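PDB 6IV9: Cas13d from uncultured Ruminococcus sp, which binds a CRISPR RNA and uses two HEPN domains in crRNA maturation and target RNA cleavage, probably as an RNA-guided ribonuclease. Local coordinates for residues 318-330 with 490-504. The protein carries 2 engineered substitutions. Residues are numbered along the deposited sequence; the frame is centred on the assembly and turned at random.
With nucleotides of chain B.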
ATOM      1  N   LEU A 318      15.514  13.888   7.854  1.00 26.92           N
ATOM      2  CA  LEU A 318      15.143  12.452   7.895  1.00 29.39           C
ATOM      3  C   LEU A 318      15.531  11.870   9.250  1.00 29.33           C
ATOM      4  O   LEU A 318      14.747  11.162   9.809  1.00 28.39           O
ATOM      5  CB  LEU A 318      15.833  11.711   6.755  1.00 27.27           C
ATOM      6  CG  LEU A 318      15.363  12.101   5.363  1.00 26.74           C
ATOM      7  CD1 LEU A 318      16.007  11.220   4.325  1.00 29.37           C
ATOM      8  CD2 LEU A 318      13.859  12.010   5.270  1.00 30.21           C
ATOM      9  N   ASP A 319      16.713  12.214   9.745  1.00 30.49           N
ATOM     10  CA  ASP A 319      17.160  11.732  11.072  1.00 28.25           C
ATOM     11  C   ASP A 319      16.247  12.272  12.167  1.00 26.56           C
ATOM     12  O   ASP A 319      15.931  11.548  13.060  1.00 32.19           O
ATOM     13  CB  ASP A 319      18.613  12.115  11.320  1.00 31.18           C
ATOM     14  CG  ASP A 319      19.563  11.216  10.563  1.00 35.31           C
ATOM     15  OD1 ASP A 319      19.195  10.090  10.303  1.00 36.04           O
ATOM     16  OD2 ASP A 319      20.637  11.668  10.244  1.00 35.28           O
ATOM     17  N   TYR A 320      15.846  13.522  12.056  1.00 27.56           N
ATOM     18  CA  TYR A 320      15.003  14.126  13.102  1.00 27.87           C
ATOM     19  C   TYR A 320      13.674  13.374  13.216  1.00 27.73           C
ATOM     20  O   TYR A 320      13.240  13.096  14.308  1.00 27.52           O
ATOM     21  CB  TYR A 320      14.746  15.583  12.735  1.00 29.92           C
ATOM     22  CG  TYR A 320      13.891  16.323  13.718  1.00 35.46           C
ATOM     23  CD1 TYR A 320      12.519  16.238  13.676  1.00 33.13           C
ATOM     24  CD2 TYR A 320      14.457  17.093  14.706  1.00 42.08           C
ATOM     25  CE1 TYR A 320      11.727  16.910  14.580  1.00 33.41           C
ATOM     26  CE2 TYR A 320      13.683  17.770  15.623  1.00 42.29           C
ATOM     27  CZ  TYR A 320      12.312  17.682  15.558  1.00 40.78           C
ATOM     28  OH  TYR A 320      11.553  18.345  16.465  1.00 48.74           O
ATOM     29  N   LEU A 321      13.045  13.079  12.084  1.00 27.57           N
ATOM     30  CA  LEU A 321      11.738  12.391  12.134  1.00 28.33           C
ATOM     31  C   LEU A 321      11.890  10.992  12.723  1.00 26.64           C
ATOM     32  O   LEU A 321      11.127  10.655  13.584  1.00 28.59           O
ATOM     33  CB  LEU A 321      11.166  12.324  10.717  1.00 26.49           C
ATOM     34  CG  LEU A 321      10.965  13.659  10.007  1.00 29.80           C
ATOM     35  CD1 LEU A 321      10.650  13.442   8.542  1.00 31.76           C
ATOM     36  CD2 LEU A 321       9.882  14.479  10.684  1.00 33.05           C
ATOM     37  N   VAL A 322      12.838  10.204  12.233  1.00 27.07           N
ATOM     38  CA  VAL A 322      13.009   8.810  12.739  1.00 30.91           C
ATOM     39  C   VAL A 322      13.457   8.795  14.198  1.00 31.77           C
ATOM     40  O   VAL A 322      12.989   7.970  14.917  1.00 31.23           O
ATOM     41  CB  VAL A 322      13.908   7.932  11.861  1.00 34.42           C
ATOM     42  CG1 VAL A 322      13.522   6.487  12.032  1.00 40.03           C
ATOM     43  CG2 VAL A 322      13.761   8.307  10.411  1.00 37.33           C
ATOM     44  N   GLU A 323      14.344   9.706  14.574  1.00 33.22           N
ATOM     45  CA  GLU A 323      14.850   9.782  15.962  1.00 34.54           C
ATOM     46  C   GLU A 323      13.673  10.075  16.885  1.00 31.82           C
ATOM     47  O   GLU A 323      13.593   9.492  17.934  1.00 34.01           O
ATOM     48  CB  GLU A 323      15.824  10.944  16.081  1.00 38.91           C
ATOM     49  CG  GLU A 323      17.265  10.571  15.872  1.00 47.29           C
ATOM     50  CD  GLU A 323      18.167  11.776  15.657  1.00 62.50           C
ATOM     51  OE1 GLU A 323      17.793  12.865  16.098  1.00 61.92           O
ATOM     52  OE2 GLU A 323      19.228  11.622  15.030  1.00 67.13           O
ATOM     53  N   GLU A 324      12.784  10.952  16.466  1.00 29.44           N
ATOM     54  CA  GLU A 324      11.631  11.301  17.316  1.00 32.98           C
ATOM     55  C   GLU A 324      10.763  10.062  17.557  1.00 35.01           C
ATOM     56  O   GLU A 324      10.326   9.871  18.660  1.00 30.43           O
ATOM     57  CB  GLU A 324      10.832  12.383  16.607  1.00 41.53           C
ATOM     58  CG  GLU A 324       9.735  12.966  17.445  1.00 50.61           C
ATOM     59  CD  GLU A 324       9.007  14.086  16.731  1.00 62.25           C
ATOM     60  OE1 GLU A 324       9.441  15.232  16.841  1.00 58.37           O
ATOM     61  OE2 GLU A 324       8.016  13.793  16.071  1.00 62.68           O
ATOM     62  N   ARG A 325      10.487   9.290  16.517  1.00 29.43           N
ATOM     63  CA  ARG A 325       9.668   8.070  16.683  1.00 29.68           C
ATOM     64  C   ARG A 325      10.411   7.022  17.518  1.00 28.48           C
ATOM     65  O   ARG A 325       9.819   6.465  18.398  1.00 30.40           O
ATOM     66  CB  ARG A 325       9.341   7.512  15.299  1.00 27.52           C
ATOM     67  CG  ARG A 325       8.722   6.132  15.321  1.00 30.37           C
ATOM     68  CD  ARG A 325       7.262   6.215  15.671  1.00 34.89           C
ATOM     69  NE  ARG A 325       7.083   6.357  17.094  1.00 36.15           N
ATOM     70  CZ  ARG A 325       5.912   6.426  17.698  1.00 44.16           C
ATOM     71  NH1 ARG A 325       4.801   6.318  17.001  1.00 39.88           N
ATOM     72  NH2 ARG A 325       5.852   6.589  19.001  1.00 42.54           N
ATOM     73  N   LEU A 326      11.671   6.764  17.201  1.00 26.62           N
ATOM     74  CA  LEU A 326      12.475   5.735  17.900  1.00 28.54           C
ATOM     75  C   LEU A 326      12.703   6.124  19.365  1.00 31.24           C
ATOM     76  O   LEU A 326      12.632   5.267  20.212  1.00 28.90           O
ATOM     77  CB  LEU A 326      13.797   5.580  17.149  1.00 31.73           C
ATOM     78  CG  LEU A 326      13.993   4.300  16.344  1.00 38.06           C
ATOM     79  CD1 LEU A 326      12.734   3.491  16.174  1.00 35.18           C
ATOM     80  CD2 LEU A 326      14.704   4.538  15.036  1.00 31.57           C
ATOM     81  N   LYS A 327      13.000   7.389  19.613  1.00 34.08           N
ATOM     82  CA  LYS A 327      13.246   7.837  21.002  1.00 40.17           C
ATOM     83  C   LYS A 327      11.972   7.673  21.838  1.00 35.23           C
ATOM     84  O   LYS A 327      12.088   7.288  22.966  1.00 37.70           O
ATOM     85  CB  LYS A 327      13.965   9.187  21.020  1.00 42.35           C
ATOM     86  CG  LYS A 327      15.286   9.154  20.266  1.00 54.91           C
ATOM     87  CD  LYS A 327      16.365  10.092  20.738  1.00 56.87           C
ATOM     88  CE  LYS A 327      16.034  11.532  20.438  1.00 61.19           C
ATOM     89  NZ  LYS A 327      17.239  12.321  20.112  1.00 63.28           N
ATOM     90  N   SER A 328      10.801   7.955  21.287  1.00 33.73           N
ATOM     91  CA  SER A 328       9.569   7.761  22.093  1.00 34.92           C
ATOM     92  C   SER A 328       9.361   6.282  22.445  1.00 36.23           C
ATOM     93  O   SER A 328       8.899   6.017  23.514  1.00 37.45           O
ATOM     94  CB  SER A 328       8.371   8.368  21.445  1.00 42.50           C
ATOM     95  OG  SER A 328       8.159   7.826  20.162  1.00 43.65           O
ATOM     96  N   ILE A 329       9.580   5.368  21.511  1.00 28.21           N
ATOM     97  CA  ILE A 329       9.448   3.921  21.828  1.00 30.60           C
ATOM     98  C   ILE A 329      10.553   3.450  22.787  1.00 29.68           C
ATOM     99  O   ILE A 329      10.271   2.719  23.704  1.00 30.06           O
ATOM    100  CB  ILE A 329       9.540   3.122  20.521  1.00 32.74           C
ATOM    101  CG1 ILE A 329       8.428   3.481  19.543  1.00 35.80           C
ATOM    102  CG2 ILE A 329       9.587   1.641  20.795  1.00 37.40           C
ATOM    103  CD1 ILE A 329       8.747   3.138  18.121  1.00 34.46           C
ATOM    104  N   ASN A 330      11.788   3.810  22.479  1.00 28.53           N
ATOM    105  CA  ASN A 330      13.011   3.374  23.200  1.00 30.35           C
ATOM    106  C   ASN A 330      13.149   3.949  24.609  1.00 38.59           C
ATOM    107  O   ASN A 330      13.674   3.250  25.452  1.00 39.00           O
ATOM    108  CB  ASN A 330      14.271   3.618  22.382  1.00 29.99           C
ATOM    109  CG  ASN A 330      14.353   2.684  21.204  1.00 29.72           C
ATOM    110  OD1 ASN A 330      13.671   1.684  21.176  1.00 32.33           O
ATOM    111  ND2 ASN A 330      15.164   3.018  20.230  1.00 29.17           N
ATOM    112  N   LYS A 490      16.904  -0.282  18.513  1.00 35.18           N
ATOM    113  CA  LYS A 490      17.115   0.207  17.138  1.00 34.25           C
ATOM    114  C   LYS A 490      17.187   1.730  17.203  1.00 33.54           C
ATOM    115  O   LYS A 490      16.317   2.320  17.788  1.00 35.03           O
ATOM    116  CB  LYS A 490      16.014  -0.330  16.231  1.00 35.17           C
ATOM    117  CG  LYS A 490      16.209  -1.781  15.843  1.00 46.39           C
ATOM    118  CD  LYS A 490      17.174  -1.927  14.697  1.00 53.42           C
ATOM    119  CE  LYS A 490      18.264  -2.943  14.923  1.00 60.37           C
ATOM    120  NZ  LYS A 490      17.739  -4.321  15.038  1.00 68.46           N
ATOM    121  N   ASN A 491      18.213   2.305  16.601  1.00 30.35           N
ATOM    122  CA  ASN A 491      18.448   3.765  16.609  1.00 37.69           C
ATOM    123  C   ASN A 491      18.483   4.294  15.170  1.00 34.10           C
ATOM    124  O   ASN A 491      18.743   3.528  14.272  1.00 33.32           O
ATOM    125  CB  ASN A 491      19.740   4.088  17.359  1.00 41.95           C
ATOM    126  CG  ASN A 491      19.744   3.567  18.782  1.00 43.41           C
ATOM    127  OD1 ASN A 491      20.549   2.718  19.137  1.00 47.51           O
ATOM    128  ND2 ASN A 491      18.854   4.075  19.604  1.00 39.70           N
ATOM    129  N   ALA A 492      18.294   5.600  15.004  1.00 33.66           N
ATOM    130  CA  ALA A 492      18.249   6.261  13.681  1.00 34.45           C
ATOM    131  C   ALA A 492      19.567   6.053  12.945  1.00 37.09           C
ATOM    132  O   ALA A 492      19.541   5.847  11.760  1.00 30.89           O
ATOM    133  CB  ALA A 492      17.925   7.719  13.822  1.00 38.15           C
ATOM    134  N   SER A 493      20.676   6.051  13.679  1.00 35.27           N
ATOM    135  CA  SER A 493      22.022   5.873  13.083  1.00 37.34           C
ATOM    136  C   SER A 493      22.157   4.469  12.491  1.00 37.91           C
ATOM    137  O   SER A 493      23.044   4.272  11.699  1.00 44.03           O
ATOM    138  CB  SER A 493      23.090   6.139  14.094  1.00 38.04           C
ATOM    139  OG  SER A 493      22.966   5.242  15.170  1.00 39.71           O
ATOM    140  N   ASP A 494      21.313   3.532  12.907  1.00 36.17           N
ATOM    141  CA  ASP A 494      21.405   2.128  12.439  1.00 37.43           C
ATOM    142  C   ASP A 494      20.766   1.946  11.064  1.00 39.12           C
ATOM    143  O   ASP A 494      20.934   0.876  10.513  1.00 38.51           O
ATOM    144  CB  ASP A 494      20.674   1.163  13.370  1.00 43.61           C
ATOM    145  CG  ASP A 494      21.250   1.060  14.767  1.00 54.06           C
ATOM    146  OD1 ASP A 494      22.439   1.334  14.925  1.00 53.88           O
ATOM    147  OD2 ASP A 494      20.500   0.693  15.674  1.00 47.30           O
ATOM    148  N   LEU A 495      20.063   2.950  10.553  1.00 32.99           N
ATOM    149  CA  LEU A 495      19.318   2.779   9.278  1.00 32.58           C
ATOM    150  C   LEU A 495      19.961   3.554   8.124  1.00 32.27           C
ATOM    151  O   LEU A 495      20.536   4.579   8.363  1.00 32.74           O
ATOM    152  CB  LEU A 495      17.888   3.286   9.478  1.00 33.02           C
ATOM    153  CG  LEU A 495      17.123   2.733  10.676  1.00 37.02           C
ATOM    154  CD1 LEU A 495      15.712   3.285  10.729  1.00 37.57           C
ATOM    155  CD2 LEU A 495      17.105   1.222  10.674  1.00 38.80           C
ATOM    156  N   LEU A 496      19.814   3.050   6.907  1.00 27.18           N
ATOM    157  CA  LEU A 496      20.283   3.765   5.697  1.00 27.06           C
ATOM    158  C   LEU A 496      19.346   4.946   5.442  1.00 29.28           C
ATOM    159  O   LEU A 496      18.220   4.898   5.875  1.00 29.90           O
ATOM    160  CB  LEU A 496      20.246   2.822   4.495  1.00 27.64           C
ATOM    161  CG  LEU A 496      21.145   1.600   4.602  1.00 33.74           C
ATOM    162  CD1 LEU A 496      21.009   0.717   3.380  1.00 37.57           C
ATOM    163  CD2 LEU A 496      22.583   2.014   4.801  1.00 32.95           C
ATOM    164  N   TYR A 497      19.820   5.945   4.711  1.00 26.96           N
ATOM    165  CA  TYR A 497      19.001   7.130   4.367  1.00 28.25           C
ATOM    166  C   TYR A 497      17.820   6.711   3.492  1.00 28.84           C
ATOM    167  O   TYR A 497      16.755   7.274   3.616  1.00 29.98           O
ATOM    168  CB  TYR A 497      19.871   8.294   3.909  1.00 29.81           C
ATOM    169  CG  TYR A 497      20.493   8.965   5.099  1.00 29.45           C
ATOM    170  CD1 TYR A 497      19.731   9.734   5.947  1.00 29.11           C
ATOM    171  CD2 TYR A 497      21.803   8.730   5.447  1.00 33.62           C
ATOM    172  CE1 TYR A 497      20.265  10.314   7.082  1.00 32.66           C
ATOM    173  CE2 TYR A 497      22.361   9.306   6.573  1.00 37.47           C
ATOM    174  CZ  TYR A 497      21.591  10.103   7.393  1.00 36.90           C
ATOM    175  OH  TYR A 497      22.121  10.654   8.509  1.00 35.70           O
ATOM    176  N   PHE A 498      18.025   5.712   2.645  1.00 29.30           N
ATOM    177  CA  PHE A 498      16.908   5.281   1.776  1.00 27.14           C
ATOM    178  C   PHE A 498      15.754   4.784   2.653  1.00 25.87           C
ATOM    179  O   PHE A 498      14.637   5.148   2.383  1.00 26.22           O
ATOM    180  CB  PHE A 498      17.363   4.233   0.763  1.00 27.42           C
ATOM    181  CG  PHE A 498      16.255   3.819  -0.166  1.00 28.37           C
ATOM    182  CD1 PHE A 498      16.013   4.513  -1.333  1.00 29.79           C
ATOM    183  CD2 PHE A 498      15.415   2.776   0.161  1.00 31.41           C
ATOM    184  CE1 PHE A 498      14.973   4.149  -2.165  1.00 31.62           C
ATOM    185  CE2 PHE A 498      14.383   2.407  -0.678  1.00 34.51           C
ATOM    186  CZ  PHE A 498      14.160   3.102  -1.835  1.00 29.27           C
ATOM    187  N   SER A 499      16.062   4.001   3.685  1.00 23.10           N
ATOM    188  CA  SER A 499      15.054   3.457   4.627  1.00 25.06           C
ATOM    189  C   SER A 499      14.376   4.608   5.370  1.00 28.40           C
ATOM    190  O   SER A 499      13.191   4.591   5.502  1.00 24.96           O
ATOM    191  CB  SER A 499      15.698   2.519   5.600  1.00 27.21           C
ATOM    192  OG  SER A 499      16.402   1.511   4.930  1.00 30.90           O
ATOM    193  N   LYS A 500      15.162   5.573   5.818  1.00 24.80           N
ATOM    194  CA  LYS A 500      14.634   6.750   6.545  1.00 24.02           C
ATOM    195  C   LYS A 500      13.736   7.567   5.608  1.00 24.00           C
ATOM    196  O   LYS A 500      12.796   8.153   6.068  1.00 23.72           O
ATOM    197  CB  LYS A 500      15.779   7.503   7.227  1.00 25.65           C
ATOM    198  CG  LYS A 500      16.445   6.721   8.343  1.00 29.58           C
ATOM    199  CD  LYS A 500      17.519   7.480   9.089  1.00 32.80           C
ATOM    200  CE  LYS A 500      18.906   7.302   8.529  1.00 31.61           C
ATOM    201  NZ  LYS A 500      19.945   7.559   9.547  1.00 32.18           N
ATOM    202  N   MET A 501      14.088   7.621   4.330  1.00 24.74           N
ATOM    203  CA  MET A 501      13.277   8.367   3.346  1.00 25.68           C
ATOM    204  C   MET A 501      11.913   7.691   3.231  1.00 28.62           C
ATOM    205  O   MET A 501      10.936   8.380   3.181  1.00 27.65           O
ATOM    206  CB  MET A 501      13.948   8.377   1.981  1.00 26.70           C
ATOM    207  CG  MET A 501      13.161   9.097   0.954  1.00 27.39           C
ATOM    208  SD  MET A 501      14.089   9.300  -0.556  1.00 32.31           S
ATOM    209  CE  MET A 501      14.159   7.626  -1.162  1.00 36.80           C
ATOM    210  N   ILE A 502      11.895   6.365   3.188  1.00 22.82           N
ATOM    211  CA  ILE A 502      10.608   5.617   3.132  1.00 23.02           C
ATOM    212  C   ILE A 502       9.817   5.884   4.414  1.00 23.92           C
ATOM    213  O   ILE A 502       8.641   6.125   4.326  1.00 24.04           O
ATOM    214  CB  ILE A 502      10.830   4.119   2.872  1.00 21.16           C
ATOM    215  CG1 ILE A 502      11.559   3.899   1.547  1.00 21.86           C
ATOM    216  CG2 ILE A 502       9.514   3.378   2.939  1.00 24.17           C
ATOM    217  CD1 ILE A 502      10.879   4.483   0.353  1.00 24.82           C
ATOM    218  N   TYR A 503      10.483   5.931   5.557  1.00 21.46           N
ATOM    219  CA  TYR A 503       9.760   6.216   6.815  1.00 21.52           C
ATOM    220  C   TYR A 503       9.114   7.601   6.724  1.00 24.19           C
ATOM    221  O   TYR A 503       8.015   7.768   7.148  1.00 24.83           O
ATOM    222  CB  TYR A 503      10.663   6.171   8.046  1.00 25.33           C
ATOM    223  CG  TYR A 503       9.937   6.644   9.272  1.00 24.10           C
ATOM    224  CD1 TYR A 503       9.042   5.822   9.920  1.00 23.71           C
ATOM    225  CD2 TYR A 503      10.064   7.936   9.735  1.00 26.36           C
ATOM    226  CE1 TYR A 503       8.321   6.248  11.015  1.00 24.49           C
ATOM    227  CE2 TYR A 503       9.353   8.382  10.832  1.00 25.12           C
ATOM    228  CZ  TYR A 503       8.471   7.538  11.470  1.00 26.17           C
ATOM    229  OH  TYR A 503       7.743   7.949  12.533  1.00 27.60           O
ATOM    230  N   MET A 504       9.819   8.556   6.136  1.00 24.29           N
ATOM    231  CA  MET A 504       9.318   9.945   6.005  1.00 24.34           C
ATOM    232  C   MET A 504       8.030   9.950   5.172  1.00 23.80           C
ATOM    233  O   MET A 504       7.095  10.562   5.579  1.00 22.52           O
ATOM    234  CB  MET A 504      10.372  10.828   5.336  1.00 26.59           C
ATOM    235  CG  MET A 504       9.934  12.249   5.152  1.00 27.27           C
ATOM    236  SD  MET A 504       9.003  12.521   3.647  1.00 29.73           S
ATOM    237  CE  MET A 504      10.311  12.336   2.445  1.00 29.91           C
TER
ATOM    238  P     U B  43       1.833  -1.881  18.154  1.00 29.68           P
ATOM    239  OP1   U B  43       2.703  -2.304  16.995  1.00 29.27           O
ATOM    240  OP2   U B  43       0.940  -2.860  18.771  1.00 33.01           O
ATOM    241  O5'   U B  43       2.879  -1.325  19.211  1.00 30.65           O
ATOM    242  C5'   U B  43       2.443  -0.695  20.424  1.00 27.12           C
ATOM    243  C4'   U B  43       3.584  -0.654  21.416  1.00 28.20           C
ATOM    244  O4'   U B  43       4.552   0.260  20.866  1.00 27.28           O
ATOM    245  C3'   U B  43       3.242  -0.064  22.796  1.00 27.85           C
ATOM    246  O3'   U B  43       2.813  -1.155  23.593  1.00 28.05           O
ATOM    247  C2'   U B  43       4.588   0.542  23.224  1.00 26.79           C
ATOM    248  O2'   U B  43       5.412  -0.549  23.568  1.00 26.74           O
ATOM    249  C1'   U B  43       5.114   1.086  21.888  1.00 29.74           C
ATOM    250  N1    U B  43       4.745   2.484  21.626  1.00 32.36           N
ATOM    251  C2    U B  43       5.326   3.462  22.398  1.00 40.42           C
ATOM    252  O2    U B  43       6.160   3.226  23.246  1.00 45.28           O
ATOM    253  N3    U B  43       4.901   4.733  22.134  1.00 44.05           N
ATOM    254  C4    U B  43       3.979   5.124  21.199  1.00 48.68           C
ATOM    255  O4    U B  43       3.714   6.319  21.079  1.00 62.34           O
ATOM    256  C5    U B  43       3.420   4.060  20.435  1.00 44.43           C
ATOM    257  C6    U B  43       3.808   2.806  20.669  1.00 40.64           C
TER
HETATM  258  O   HOH W   1       8.311  10.401  13.539  1.00 36.40           O
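Lys500 NZ is gripped from two directions: it donates to Asp319 OD1 at 2.7 Å, a salt bridge on the syn lone pair of that oxygen, and to Ala492 O, 2.8 Å from NZ and met from above the carbonyl plane. Leu495 N reaches Ala492 O from the opposite face of that plane. Through its two bonds the ammonium links the 3-10 turn 492-494 to helix 497-505 and to helix 312-330. The other carboxylate oxygen, Asp319 OD2, lies in the plane of the Tyr497 ring at its edge and accepts a bond from Tyr497 OH that, at 2.5 Å, is so short that its exact length is doubtful, with the carboxylate plane turned 52° from the ring plane. Lys500 CE rides over one face of the same ring. With an alanine in place of Lys500, the Asp319 carboxylate would probably lose its cationic mate, and the turn its tie to helix 497-505. The segments 318-330 and 497-504, in a strand-free, mainly helical part of this two-HEPN effector, cross at 72°, their axes 9.3 Å apart at closest approach, and Leu318 fits as a knob among Tyr497, Lys500, Met501 and Met504; its CD2 lies 3.7 Å from Met504 CB. Val322 CG2 packs on Lys500 CG and Tyr503 CD2. With CG anti to the backbone N (chi1 172°), Tyr503 sends its hydroxyl beside Arg325 CB, and a water in the ring plane links that hydroxyl to Leu321 O. Arg325 bends away at chi2 and chi3, its NH2 donating, at the edge and in the plane of the guanidinium, to O4 of U43 of chain B, 3.0 Å away. Asn330 ND2 donates to Lys490 O at 2.8 Å, while Tyr361 bonds Asn330 OD1 and Lys490 N.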